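PDB 1VRM: hypothetical protein TM1553 from Thermotoga maritima, which probably transfers FMN from FAD onto target flavoproteins, forming a covalent bond, as flavin transferases of the ApbE family do. Local coordinates for residues A[84-95]-A[160-169]; A[95-103]-A[274-285]. One frame throughout, in Å; residues are numbered along the deposited sequence. Where two conformers were deposited one is given.

Helix 83-98 links the two contacts: its flank packs on 160-169 in interaction 1, and its C-terminal end with the following turn packs on helix 272-296 in interaction 2. Their centres lie 12 Å apart, and F95 belongs to both. They also touch directly, since G168 N is 2.9 Å from D276 OD2, a probable hydrogen bond, and A92 O comes within 3.4 Å of F103 CE2. Unidentified ligand atoms, probably from the crystallisation liquor, are hydrogen-bonded to D161 of interaction 1 and to A102 O, D276, S279 and T280 of interaction 2. The two contacts thus probably border a polar pocket, consistent with the flavin site of ApbE relatives.

Interaction 1. Residues A[84-95]-A[160-169]; sequences ETYSLIKAACAF and IDLGGIAKGY
L88, Y169 and I165 carry most of this buried contact between helix 83-98 and the chain leading into helix 166-181. L88 has its CG anti to the backbone N (chi1 -178°), which sends both methyls across: CD2 lies over one face of the Y169 ring, nearer its rim than its centre, 4.3 Å from the centroid in a CH-pi contact. L88 CD2 also meets L162 CD1 tip to tip at 3.8 Å. I165, at the N-cap position of helix 166-181, puts CD1 obliquely against the F95 ring, 3.8 Å from CD2, while its CG2 lies 4.3 Å from A92 CB. Small A92 also admits L162 CD2 to 4.0 Å of its CB, so the loop lies close on the helix.

Toward the start of segment 84-95 the Y169 hydroxyl donates to E84 OE2 at 2.6 Å, using the anti lone pair of that oxygen. The carboxylate lies at the ring edge, its plane turned 60° from that of the ring. E84 OE1 has salt bridges to K58 and R54, and these charges would tend to keep the carboxylate ionised. A short polar link to a charged cluster therefore fixes one end of an otherwise greasy seam and helps hold the Y169 ring against L88.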
ATOM      1  N   GLU A  84       7.571   6.423  15.779  1.00  7.89           N
ATOM      2  CA  GLU A  84       7.124   6.282  14.382  1.00  7.58           C
ATOM      3  C   GLU A  84       6.757   4.830  14.065  1.00  7.17           C
ATOM      4  O   GLU A  84       5.700   4.507  13.489  1.00  8.65           O
ATOM      5  CB  GLU A  84       8.195   6.784  13.410  1.00  9.26           C
ATOM      6  CG  GLU A  84       7.707   6.725  11.951  1.00  9.20           C
ATOM      7  CD  GLU A  84       8.751   7.077  10.898  1.00  9.91           C
ATOM      8  OE1 GLU A  84       9.957   6.777  11.125  1.00 11.90           O
ATOM      9  OE2 GLU A  84       8.324   7.624   9.843  1.00 10.09           O
ATOM     10  N   THR A  85       7.675   3.966  14.404  1.00  7.18           N
ATOM     11  CA  THR A  85       7.489   2.556  14.139  1.00  5.93           C
ATOM     12  C   THR A  85       6.251   2.042  14.906  1.00  5.58           C
ATOM     13  O   THR A  85       5.395   1.308  14.363  1.00  7.85           O
ATOM     14  CB  THR A  85       8.695   1.823  14.650  1.00 10.60           C
ATOM     15  OG1 THR A  85       9.825   2.252  13.899  1.00  9.53           O
ATOM     16  CG2 THR A  85       8.545   0.339  14.464  1.00 11.57           C
ATOM     17  N   TYR A  86       6.177   2.420  16.171  1.00  6.27           N
ATOM     18  CA  TYR A  86       5.067   1.966  17.016  1.00  8.27           C
ATOM     19  C   TYR A  86       3.717   2.363  16.426  1.00  7.31           C
ATOM     20  O   TYR A  86       2.794   1.537  16.271  1.00  7.76           O
ATOM     21  CB  TYR A  86       5.248   2.501  18.423  1.00 10.30           C
ATOM     22  CG  TYR A  86       4.429   1.784  19.455  1.00  8.43           C
ATOM     23  CD1 TYR A  86       4.853   0.553  19.941  1.00  8.23           C
ATOM     24  CD2 TYR A  86       3.301   2.345  20.001  1.00 10.71           C
ATOM     25  CE1 TYR A  86       4.120  -0.145  20.915  1.00 10.81           C
ATOM     26  CE2 TYR A  86       2.561   1.657  20.979  1.00 14.34           C
ATOM     27  CZ  TYR A  86       3.003   0.427  21.444  1.00 13.66           C
ATOM     28  OH  TYR A  86       2.315  -0.286  22.425  1.00 13.01           O
ATOM     29  N   SER A  87       3.630   3.624  16.018  1.00  8.46           N
ATOM     30  CA  SER A  87       2.392   4.159  15.503  1.00  7.83           C
ATOM     31  C   SER A  87       2.029   3.491  14.161  1.00  5.89           C
ATOM     32  O   SER A  87       0.871   3.151  13.915  1.00  8.41           O
ATOM     33  CB  SER A  87       2.513   5.661  15.314  0.34  9.11           C
ATOM     34  OG  SER A  87       3.325   5.953  14.200  0.34 10.96           O
ATOM     35  N   LEU A  88       3.011   3.249  13.304  1.00  5.81           N
ATOM     36  CA  LEU A  88       2.701   2.604  12.014  1.00  7.30           C
ATOM     37  C   LEU A  88       2.245   1.160  12.164  1.00  7.17           C
ATOM     38  O   LEU A  88       1.296   0.721  11.540  1.00  6.86           O
ATOM     39  CB  LEU A  88       3.898   2.709  11.051  1.00  8.61           C
ATOM     40  CG  LEU A  88       3.701   2.128   9.670  1.00 11.48           C
ATOM     41  CD1 LEU A  88       2.489   2.698   8.961  1.00 11.33           C
ATOM     42  CD2 LEU A  88       4.984   2.423   8.914  1.00 10.11           C
ATOM     43  N   ILE A  89       2.946   0.421  12.996  1.00  5.75           N
ATOM     44  CA  ILE A  89       2.512  -0.958  13.261  1.00  7.30           C
ATOM     45  C   ILE A  89       1.131  -1.003  13.888  1.00  8.16           C
ATOM     46  O   ILE A  89       0.275  -1.766  13.431  1.00  7.39           O
ATOM     47  CB  ILE A  89       3.577  -1.724  14.078  1.00  6.69           C
ATOM     48  CG1 ILE A  89       4.849  -1.798  13.239  1.00  8.01           C
ATOM     49  CG2 ILE A  89       3.122  -3.119  14.481  1.00  9.25           C
ATOM     50  CD1 ILE A  89       6.054  -2.429  13.939  1.00 11.29           C
ATOM     51  N   LYS A  90       0.878  -0.133  14.867  1.00  7.39           N
ATOM     52  CA  LYS A  90      -0.485  -0.032  15.463  1.00 10.23           C
ATOM     53  C   LYS A  90      -1.535   0.256  14.403  1.00  8.73           C
ATOM     54  O   LYS A  90      -2.594  -0.375  14.369  1.00  9.53           O
ATOM     55  CB  LYS A  90      -0.544   1.075  16.521  0.50 11.51           C
ATOM     56  CG  LYS A  90      -1.393   0.724  17.733  0.50 18.33           C
ATOM     57  CD  LYS A  90      -0.620  -0.080  18.744  0.50 16.21           C
ATOM     58  CE  LYS A  90      -1.138   0.093  20.159  0.50 20.52           C
ATOM     59  NZ  LYS A  90      -0.751   1.374  20.822  0.50 14.47           N
ATOM     60  N   ALA A  91      -1.228   1.193  13.515  1.00  8.28           N
ATOM     61  CA  ALA A  91      -2.166   1.545  12.446  1.00  9.22           C
ATOM     62  C   ALA A  91      -2.426   0.365  11.502  1.00  7.43           C
ATOM     63  O   ALA A  91      -3.545   0.096  11.117  1.00  8.91           O
ATOM     64  CB  ALA A  91      -1.702   2.738  11.697  1.00 10.13           C
ATOM     65  N   ALA A  92      -1.371  -0.363  11.152  1.00  6.43           N
ATOM     66  CA  ALA A  92      -1.511  -1.494  10.264  1.00  7.16           C
ATOM     67  C   ALA A  92      -2.374  -2.560  10.932  1.00  8.42           C
ATOM     68  O   ALA A  92      -3.259  -3.147  10.323  1.00  7.90           O
ATOM     69  CB  ALA A  92      -0.121  -2.050   9.895  1.00  8.75           C
ATOM     70  N   CYS A  93      -2.118  -2.800  12.206  1.00  7.47           N
ATOM     71  CA  CYS A  93      -2.973  -3.750  12.935  1.00 10.28           C
ATOM     72  C   CYS A  93      -4.422  -3.228  13.058  1.00  9.96           C
ATOM     73  O   CYS A  93      -5.341  -4.013  12.974  1.00 10.86           O
ATOM     74  CB  CYS A  93      -2.379  -4.115  14.293  1.00 10.54           C
ATOM     75  SG  CYS A  93      -0.843  -5.076  14.093  1.00 12.31           S
ATOM     76  N   ALA A  94      -4.621  -1.918  13.173  1.00  9.28           N
ATOM     77  CA  ALA A  94      -5.976  -1.364  13.219  1.00  9.63           C
ATOM     78  C   ALA A  94      -6.709  -1.542  11.889  1.00 10.45           C
ATOM     79  O   ALA A  94      -7.915  -1.842  11.885  1.00 10.23           O
ATOM     80  CB  ALA A  94      -5.920   0.058  13.614  1.00 12.31           C
ATOM     81  N   PHE A  95      -5.993  -1.458  10.775  1.00  6.60           N
ATOM     82  CA  PHE A  95      -6.623  -1.805   9.483  1.00  8.35           C
ATOM     83  C   PHE A  95      -6.953  -3.284   9.356  1.00  8.60           C
ATOM     84  O   PHE A  95      -7.919  -3.648   8.710  1.00  9.02           O
ATOM     85  CB  PHE A  95      -5.785  -1.344   8.290  1.00  9.24           C
ATOM     86  CG  PHE A  95      -5.907   0.131   7.975  1.00  9.38           C
ATOM     87  CD1 PHE A  95      -7.048   0.629   7.372  1.00  8.62           C
ATOM     88  CD2 PHE A  95      -4.872   1.004   8.265  1.00 10.40           C
ATOM     89  CE1 PHE A  95      -7.141   2.014   7.064  1.00 10.99           C
ATOM     90  CE2 PHE A  95      -4.961   2.345   7.966  1.00 14.53           C
ATOM     91  CZ  PHE A  95      -6.113   2.853   7.394  1.00 13.14           C
ATOM     92  N   ILE A 160       6.111  -9.459  10.374  1.00  5.28           N
ATOM     93  CA  ILE A 160       5.389  -8.261   9.892  1.00  5.91           C
ATOM     94  C   ILE A 160       5.954  -7.895   8.529  1.00  5.37           C
ATOM     95  O   ILE A 160       7.175  -7.878   8.327  1.00  7.48           O
ATOM     96  CB  ILE A 160       5.619  -7.101  10.876  1.00  7.83           C
ATOM     97  CG1 ILE A 160       4.957  -7.428  12.239  1.00  7.77           C
ATOM     98  CG2 ILE A 160       5.190  -5.804  10.279  1.00  9.40           C
ATOM     99  CD1 ILE A 160       5.360  -6.533  13.383  1.00 10.65           C
ATOM    100  N   ASP A 161       5.084  -7.578   7.589  1.00  7.64           N
ATOM    101  CA  ASP A 161       5.487  -6.994   6.310  1.00  8.37           C
ATOM    102  C   ASP A 161       4.532  -5.816   6.068  1.00  9.48           C
ATOM    103  O   ASP A 161       3.312  -5.998   6.103  1.00 10.43           O
ATOM    104  CB  ASP A 161       5.394  -7.950   5.116  1.00  9.55           C
ATOM    105  CG  ASP A 161       5.864  -7.240   3.812  1.00 20.81           C
ATOM    106  OD1 ASP A 161       7.088  -7.206   3.521  1.00 25.33           O
ATOM    107  OD2 ASP A 161       5.015  -6.649   3.116  1.00 24.87           O
ATOM    108  N   LEU A 162       5.109  -4.630   5.855  1.00  7.65           N
ATOM    109  CA  LEU A 162       4.330  -3.377   5.732  1.00  7.69           C
ATOM    110  C   LEU A 162       4.165  -2.935   4.270  1.00 10.05           C
ATOM    111  O   LEU A 162       3.741  -1.799   4.014  1.00 10.59           O
ATOM    112  CB  LEU A 162       4.971  -2.250   6.571  1.00  9.61           C
ATOM    113  CG  LEU A 162       4.977  -2.485   8.084  1.00  7.68           C
ATOM    114  CD1 LEU A 162       5.515  -1.357   8.914  1.00 11.56           C
ATOM    115  CD2 LEU A 162       3.554  -2.805   8.595  1.00  8.49           C
ATOM    116  N   GLY A 163       4.421  -3.823   3.312  1.00  9.20           N
ATOM    117  CA  GLY A 163       4.391  -3.435   1.925  1.00 12.24           C
ATOM    118  C   GLY A 163       2.987  -3.007   1.477  1.00 13.74           C
ATOM    119  O   GLY A 163       2.850  -2.298   0.465  1.00 14.70           O
ATOM    120  N   GLY A 164       1.939  -3.424   2.201  1.00  8.34           N
ATOM    121  CA  GLY A 164       0.568  -3.098   1.818  1.00  8.55           C
ATOM    122  C   GLY A 164       0.108  -1.729   2.301  1.00  8.40           C
ATOM    123  O   GLY A 164      -0.983  -1.296   1.947  1.00  9.74           O
ATOM    124  N   ILE A 165       0.935  -1.046   3.106  1.00  6.07           N
ATOM    125  CA  ILE A 165       0.583   0.244   3.681  1.00  6.21           C
ATOM    126  C   ILE A 165       1.707   1.290   3.586  1.00  6.22           C
ATOM    127  O   ILE A 165       1.466   2.494   3.742  1.00  8.33           O
ATOM    128  CB  ILE A 165       0.058   0.043   5.173  1.00  7.78           C
ATOM    129  CG1 ILE A 165      -0.664   1.265   5.699  1.00  9.52           C
ATOM    130  CG2 ILE A 165       1.194  -0.450   6.097  1.00  8.85           C
ATOM    131  CD1 ILE A 165      -1.320   1.052   7.049  1.00 12.97           C
ATOM    132  N   ALA A 166       2.946   0.835   3.346  1.00  8.97           N
ATOM    133  CA  ALA A 166       4.105   1.718   3.472  1.00 11.96           C
ATOM    134  C   ALA A 166       4.151   2.794   2.397  1.00  7.05           C
ATOM    135  O   ALA A 166       4.584   3.914   2.694  1.00 10.14           O
ATOM    136  CB  ALA A 166       5.375   0.888   3.421  1.00 13.66           C
ATOM    137  N   LYS A 167       3.700   2.482   1.182  1.00  8.47           N
ATOM    138  CA  LYS A 167       3.640   3.514   0.139  1.00  9.71           C
ATOM    139  C   LYS A 167       2.680   4.624   0.536  1.00  8.88           C
ATOM    140  O   LYS A 167       3.006   5.803   0.426  1.00  7.25           O
ATOM    141  CB  LYS A 167       3.271   2.974  -1.248  1.00 12.13           C
ATOM    142  CG  LYS A 167       4.350   2.134  -1.939  1.00 17.77           C
ATOM    143  CD  LYS A 167       3.959   1.872  -3.400  1.00 18.57           C
ATOM    144  CE  LYS A 167       2.808   0.935  -3.535  1.00 27.58           C
ATOM    145  NZ  LYS A 167       3.202  -0.433  -3.076  1.00 30.17           N
ATOM    146  N   GLY A 168       1.482   4.264   1.029  1.00  7.89           N
ATOM    147  CA  GLY A 168       0.526   5.252   1.466  1.00  6.79           C
ATOM    148  C   GLY A 168       1.065   6.120   2.581  1.00  5.19           C
ATOM    149  O   GLY A 168       0.879   7.346   2.616  1.00  5.52           O
ATOM    150  N   TYR A 169       1.679   5.467   3.553  1.00  5.75           N
ATOM    151  CA  TYR A 169       2.281   6.188   4.659  1.00  6.54           C
ATOM    152  C   TYR A 169       3.321   7.212   4.158  1.00  5.05           C
ATOM    153  O   TYR A 169       3.289   8.380   4.550  1.00  6.58           O
ATOM    154  CB  TYR A 169       2.913   5.172   5.597  1.00  7.55           C
ATOM    155  CG  TYR A 169       3.695   5.839   6.697  1.00  7.03           C
ATOM    156  CD1 TYR A 169       3.040   6.583   7.655  1.00 11.35           C
ATOM    157  CD2 TYR A 169       5.076   5.766   6.770  1.00  7.56           C
ATOM    158  CE1 TYR A 169       3.722   7.226   8.667  1.00 11.38           C
ATOM    159  CE2 TYR A 169       5.779   6.437   7.794  1.00  9.79           C
ATOM    160  CZ  TYR A 169       5.103   7.137   8.728  1.00 11.17           C
ATOM    161  OH  TYR A 169       5.755   7.816   9.763  1.00 12.85           O
TER

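Interaction 2. Residues A[95-103]-A[274-285]; sequences FAELTDGAF and TADALSTAGFVM
F95 and F103 both turn a ring face to the methyl of A277, and these CH-pi contacts join the end of helix 83-98 and the turn after it to helix 272-296. A277 CB lies 3.8 Å from the F95 centroid, offset toward the rim, and 4.2 Å from the F103 centroid, almost over its middle. At the edge of the F95 ring sits T274 OG1, whose hydroxyl is hydrogen-bonded to D271 OD1; the T280 methyl CG2 meets the edge of F103.

Aliphatic contacts continue the seam. T99 CG2 touches both L278 CD2 and A281 CB, 3.7 Å from each, and A102 CB rests 3.5 Å from CG of selenomethionine M285. V284 lies against A102 as well, bringing CG2 to the carbonyl oxygen. The small A281 lets the backbones come close, F103 CA lying 4.5 Å from A281 CA.

Hydrogen bonds shape the 95-103 side from within. The helix ends in a Schellman motif with D100 at C-prime, and a type I' turn runs from T99 to A102. T99 OG1, placed between its own N and carbonyl carbon (chi1 63°), donates to F95 O at 2.8 Å and accepts from F103 N at 3.2 Å. With hydroxyl and methyl both removed, an alanine here would probably leave F103 N without its mate and open a gap beside L278 and A281.

A102 O and T280 OG1 both hydrogen-bond unidentified ligand atoms, so this packing borders a probable pocket. Across the interface the cohesion is van der Waals and CH-pi, while the bonds through T99 OG1 stay internal to 95-103 and probably steady the turn carrying A102 and F103.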
ATOM      1  N   PHE A  95      -5.993  -1.458  10.775  1.00  6.60           N
ATOM      2  CA  PHE A  95      -6.623  -1.805   9.483  1.00  8.35           C
ATOM      3  C   PHE A  95      -6.953  -3.284   9.356  1.00  8.60           C
ATOM      4  O   PHE A  95      -7.919  -3.648   8.710  1.00  9.02           O
ATOM      5  CB  PHE A  95      -5.785  -1.344   8.290  1.00  9.24           C
ATOM      6  CG  PHE A  95      -5.907   0.131   7.975  1.00  9.38           C
ATOM      7  CD1 PHE A  95      -7.048   0.629   7.372  1.00  8.62           C
ATOM      8  CD2 PHE A  95      -4.872   1.004   8.265  1.00 10.40           C
ATOM      9  CE1 PHE A  95      -7.141   2.014   7.064  1.00 10.99           C
ATOM     10  CE2 PHE A  95      -4.961   2.345   7.966  1.00 14.53           C
ATOM     11  CZ  PHE A  95      -6.113   2.853   7.394  1.00 13.14           C
ATOM     12  N   ALA A  96      -6.101  -4.146   9.907  1.00  7.50           N
ATOM     13  CA  ALA A  96      -6.357  -5.577   9.904  1.00  6.17           C
ATOM     14  C   ALA A  96      -7.648  -5.871  10.695  1.00  8.04           C
ATOM     15  O   ALA A  96      -8.522  -6.589  10.222  1.00 10.14           O
ATOM     16  CB  ALA A  96      -5.199  -6.336  10.450  1.00  7.48           C
ATOM     17  N   GLU A  97      -7.805  -5.209  11.843  1.00  8.47           N
ATOM     18  CA  GLU A  97      -9.023  -5.388  12.622  1.00 12.36           C
ATOM     19  C   GLU A  97     -10.254  -4.868  11.863  1.00 11.70           C
ATOM     20  O   GLU A  97     -11.301  -5.522  11.821  1.00 13.67           O
ATOM     21  CB  GLU A  97      -8.858  -4.723  13.976  1.00 15.21           C
ATOM     22  CG  GLU A  97     -10.036  -4.996  14.858  1.00 21.51           C
ATOM     23  CD  GLU A  97      -9.714  -4.719  16.300  1.00 44.46           C
ATOM     24  OE1 GLU A  97      -8.974  -5.538  16.898  1.00 54.69           O
ATOM     25  OE2 GLU A  97     -10.199  -3.686  16.826  1.00 57.63           O
ATOM     26  N   LEU A  98     -10.123  -3.718  11.228  1.00 10.34           N
ATOM     27  CA  LEU A  98     -11.229  -3.118  10.514  1.00 12.32           C
ATOM     28  C   LEU A  98     -11.705  -4.009   9.379  1.00 15.36           C
ATOM     29  O   LEU A  98     -12.898  -4.032   9.037  1.00 17.19           O
ATOM     30  CB  LEU A  98     -10.779  -1.774   9.932  1.00 13.62           C
ATOM     31  CG  LEU A  98     -11.770  -0.989   9.108  1.00 14.61           C
ATOM     32  CD1 LEU A  98     -12.935  -0.562  10.013  1.00 24.09           C
ATOM     33  CD2 LEU A  98     -11.053   0.202   8.486  1.00 16.73           C
ATOM     34  N   THR A  99     -10.765  -4.720   8.742  1.00 12.31           N
ATOM     35  CA  THR A  99     -11.086  -5.548   7.576  1.00 11.78           C
ATOM     36  C   THR A  99     -11.175  -7.071   7.871  1.00 10.93           C
ATOM     37  O   THR A  99     -11.123  -7.894   6.945  1.00 12.66           O
ATOM     38  CB  THR A  99     -10.085  -5.240   6.421  1.00  9.53           C
ATOM     39  OG1 THR A  99      -8.765  -5.599   6.861  1.00  9.85           O
ATOM     40  CG2 THR A  99     -10.105  -3.805   6.077  1.00 12.42           C
ATOM     41  N   ASP A 100     -11.247  -7.445   9.156  1.00 11.47           N
ATOM     42  CA  ASP A 100     -11.262  -8.816   9.591  1.00 16.69           C
ATOM     43  C   ASP A 100     -10.148  -9.615   8.992  1.00 14.65           C
ATOM     44  O   ASP A 100     -10.326 -10.761   8.568  1.00 18.10           O
ATOM     45  CB  ASP A 100     -12.614  -9.452   9.267  1.00 19.20           C
ATOM     46  CG  ASP A 100     -13.791  -8.680   9.902  1.00 31.55           C
ATOM     47  OD1 ASP A 100     -13.671  -8.223  11.056  1.00 38.67           O
ATOM     48  OD2 ASP A 100     -14.839  -8.519   9.237  1.00 45.65           O
ATOM     49  N   GLY A 101      -8.972  -9.003   8.940  1.00 10.98           N
ATOM     50  CA  GLY A 101      -7.778  -9.676   8.454  1.00 10.82           C
ATOM     51  C   GLY A 101      -7.605  -9.771   6.964  1.00 11.49           C
ATOM     52  O   GLY A 101      -6.663 -10.419   6.509  1.00 12.93           O
ATOM     53  N   ALA A 102      -8.503  -9.170   6.190  1.00  9.05           N
ATOM     54  CA  ALA A 102      -8.310  -9.147   4.723  1.00  9.90           C
ATOM     55  C   ALA A 102      -7.036  -8.386   4.323  1.00  8.26           C
ATOM     56  O   ALA A 102      -6.249  -8.851   3.471  1.00  9.98           O
ATOM     57  CB  ALA A 102      -9.524  -8.575   4.031  1.00 12.18           C
ATOM     58  N   PHE A 103      -6.828  -7.227   4.936  1.00  9.48           N
ATOM     59  CA  PHE A 103      -5.486  -6.626   5.031  1.00  7.60           C
ATOM     60  C   PHE A 103      -4.888  -7.181   6.318  1.00  7.74           C
ATOM     61  O   PHE A 103      -5.527  -7.106   7.373  1.00  8.02           O
ATOM     62  CB  PHE A 103      -5.562  -5.095   5.093  1.00  8.93           C
ATOM     63  CG  PHE A 103      -4.245  -4.453   5.392  1.00  5.51           C
ATOM     64  CD1 PHE A 103      -3.344  -4.164   4.383  1.00  9.27           C
ATOM     65  CD2 PHE A 103      -3.889  -4.172   6.693  1.00  7.92           C
ATOM     66  CE1 PHE A 103      -2.128  -3.555   4.695  1.00 12.70           C
ATOM     67  CE2 PHE A 103      -2.642  -3.567   7.005  1.00  8.48           C
ATOM     68  CZ  PHE A 103      -1.771  -3.306   6.014  1.00  9.04           C
ATOM     69  N   THR A 274      -4.891   5.183   4.089  1.00  7.20           N
ATOM     70  CA  THR A 274      -6.195   4.529   3.998  1.00  6.41           C
ATOM     71  C   THR A 274      -6.398   3.893   2.601  1.00  5.82           C
ATOM     72  O   THR A 274      -6.820   2.736   2.491  1.00  6.55           O
ATOM     73  CB  THR A 274      -7.301   5.535   4.271  1.00 11.02           C
ATOM     74  OG1 THR A 274      -7.127   6.015   5.599  1.00  9.66           O
ATOM     75  CG2 THR A 274      -8.710   4.925   4.108  1.00 11.81           C
ATOM     76  N   ALA A 275      -6.098   4.640   1.544  1.00  6.13           N
ATOM     77  CA  ALA A 275      -6.331   4.163   0.205  1.00  8.21           C
ATOM     78  C   ALA A 275      -5.467   2.933  -0.056  1.00  8.76           C
ATOM     79  O   ALA A 275      -5.916   1.977  -0.684  1.00  7.78           O
ATOM     80  CB  ALA A 275      -6.027   5.260  -0.832  1.00  8.90           C
ATOM     81  N   ASP A 276      -4.209   2.958   0.411  1.00  8.16           N
ATOM     82  CA  ASP A 276      -3.268   1.846   0.191  1.00  6.24           C
ATOM     83  C   ASP A 276      -3.741   0.586   0.958  1.00  5.53           C
ATOM     84  O   ASP A 276      -3.879  -0.481   0.365  1.00  8.09           O
ATOM     85  CB  ASP A 276      -1.851   2.281   0.632  1.00  7.86           C
ATOM     86  CG  ASP A 276      -0.757   1.385   0.143  1.00 11.83           C
ATOM     87  OD1 ASP A 276      -1.012   0.551  -0.725  1.00 10.58           O
ATOM     88  OD2 ASP A 276       0.397   1.565   0.667  1.00 10.23           O
ATOM     89  N   ALA A 277      -4.009   0.710   2.277  1.00  4.77           N
ATOM     90  CA  ALA A 277      -4.421  -0.455   3.073  1.00  6.26           C
ATOM     91  C   ALA A 277      -5.726  -1.046   2.548  1.00  5.15           C
ATOM     92  O   ALA A 277      -5.890  -2.258   2.450  1.00  8.03           O
ATOM     93  CB  ALA A 277      -4.574  -0.142   4.526  1.00  7.25           C
ATOM     94  N   LEU A 278      -6.691  -0.171   2.242  1.00  6.54           N
ATOM     95  CA  LEU A 278      -7.984  -0.648   1.828  1.00  6.65           C
ATOM     96  C   LEU A 278      -8.006  -1.145   0.388  1.00  5.72           C
ATOM     97  O   LEU A 278      -8.808  -2.007   0.055  1.00  7.56           O
ATOM     98  CB  LEU A 278      -9.068   0.385   2.103  1.00  5.99           C
ATOM     99  CG  LEU A 278      -9.285   0.698   3.582  1.00  9.39           C
ATOM    100  CD1 LEU A 278     -10.461   1.645   3.767  1.00 12.90           C
ATOM    101  CD2 LEU A 278      -9.511  -0.532   4.418  1.00 11.04           C
ATOM    102  N   SER A 279      -7.049  -0.740  -0.430  1.00  4.61           N
ATOM    103  CA  SER A 279      -7.023  -1.269  -1.800  1.00  5.46           C
ATOM    104  C   SER A 279      -6.579  -2.747  -1.719  1.00  8.84           C
ATOM    105  O   SER A 279      -7.092  -3.572  -2.438  1.00  7.92           O
ATOM    106  CB  SER A 279      -6.154  -0.461  -2.742  1.00  9.27           C
ATOM    107  OG  SER A 279      -4.785  -0.566  -2.408  1.00 10.54           O
ATOM    108  N   THR A 280      -5.647  -3.049  -0.799  1.00  6.67           N
ATOM    109  CA  THR A 280      -5.220  -4.417  -0.575  1.00  6.28           C
ATOM    110  C   THR A 280      -6.385  -5.241  -0.045  1.00  5.92           C
ATOM    111  O   THR A 280      -6.682  -6.315  -0.535  1.00  8.03           O
ATOM    112  CB  THR A 280      -4.019  -4.415   0.415  1.00 10.74           C
ATOM    113  OG1 THR A 280      -2.924  -3.680  -0.185  1.00 12.29           O
ATOM    114  CG2 THR A 280      -3.574  -5.821   0.765  1.00 13.63           C
ATOM    115  N   ALA A 281      -7.044  -4.738   0.997  1.00  5.89           N
ATOM    116  CA  ALA A 281      -8.165  -5.473   1.576  1.00  3.42           C
ATOM    117  C   ALA A 281      -9.282  -5.706   0.547  1.00  3.77           C
ATOM    118  O   ALA A 281      -9.860  -6.778   0.459  1.00  8.24           O
ATOM    119  CB  ALA A 281      -8.762  -4.715   2.748  1.00  7.19           C
ATOM    120  N   GLY A 282      -9.596  -4.662  -0.209  1.00  5.76           N
ATOM    121  CA  GLY A 282     -10.659  -4.783  -1.240  1.00  7.20           C
ATOM    122  C   GLY A 282     -10.303  -5.796  -2.306  1.00  7.68           C
ATOM    123  O   GLY A 282     -11.173  -6.544  -2.796  1.00  6.43           O
ATOM    124  N   PHE A 283      -9.044  -5.834  -2.701  1.00  4.86           N
ATOM    125  CA  PHE A 283      -8.575  -6.829  -3.676  1.00  7.25           C
ATOM    126  C   PHE A 283      -8.859  -8.257  -3.159  1.00  6.34           C
ATOM    127  O   PHE A 283      -9.392  -9.088  -3.850  1.00  9.21           O
ATOM    128  CB  PHE A 283      -7.100  -6.675  -3.921  1.00  7.96           C
ATOM    129  CG  PHE A 283      -6.586  -7.521  -5.068  1.00  8.31           C
ATOM    130  CD1 PHE A 283      -6.281  -8.860  -4.842  1.00  7.98           C
ATOM    131  CD2 PHE A 283      -6.413  -6.997  -6.325  1.00  7.91           C
ATOM    132  CE1 PHE A 283      -5.786  -9.658  -5.866  1.00 10.65           C
ATOM    133  CE2 PHE A 283      -5.941  -7.793  -7.371  1.00  9.75           C
ATOM    134  CZ  PHE A 283      -5.621  -9.122  -7.126  1.00  7.46           C
ATOM    135  N   VAL A 284      -8.480  -8.516  -1.916  1.00  6.68           N
ATOM    136  CA  VAL A 284      -8.697  -9.804  -1.295  1.00  8.35           C
ATOM    137  C   VAL A 284     -10.180 -10.127  -1.126  1.00 10.49           C
ATOM    138  O   VAL A 284     -10.575 -11.258  -1.284  1.00 14.54           O
ATOM    139  CB  VAL A 284      -7.989  -9.886   0.070  1.00  8.73           C
ATOM    140  CG1 VAL A 284      -8.432 -11.131   0.858  1.00 10.78           C
ATOM    141  CG2 VAL A 284      -6.454  -9.761  -0.076  1.00  9.28           C
HETATM  142  N   MSE A 285     -10.993  -9.151  -0.742  1.00  8.25           N
HETATM  143  CA  MSE A 285     -12.394  -9.419  -0.453  1.00 11.57           C
HETATM  144  C   MSE A 285     -13.266  -9.486  -1.708  1.00 10.55           C
HETATM  145  O   MSE A 285     -14.337 -10.103  -1.677  1.00 12.62           O
HETATM  146  CB  MSE A 285     -12.907  -8.328   0.481  1.00 12.00           C
HETATM  147  CG  MSE A 285     -12.310  -8.454   1.850  1.00 13.94           C
HETATM  148 SE   MSE A 285     -12.963  -7.042   3.049  1.00 35.04          SE
HETATM  149  CE  MSE A 285     -14.797  -7.983   3.422  1.00 34.53           C
TER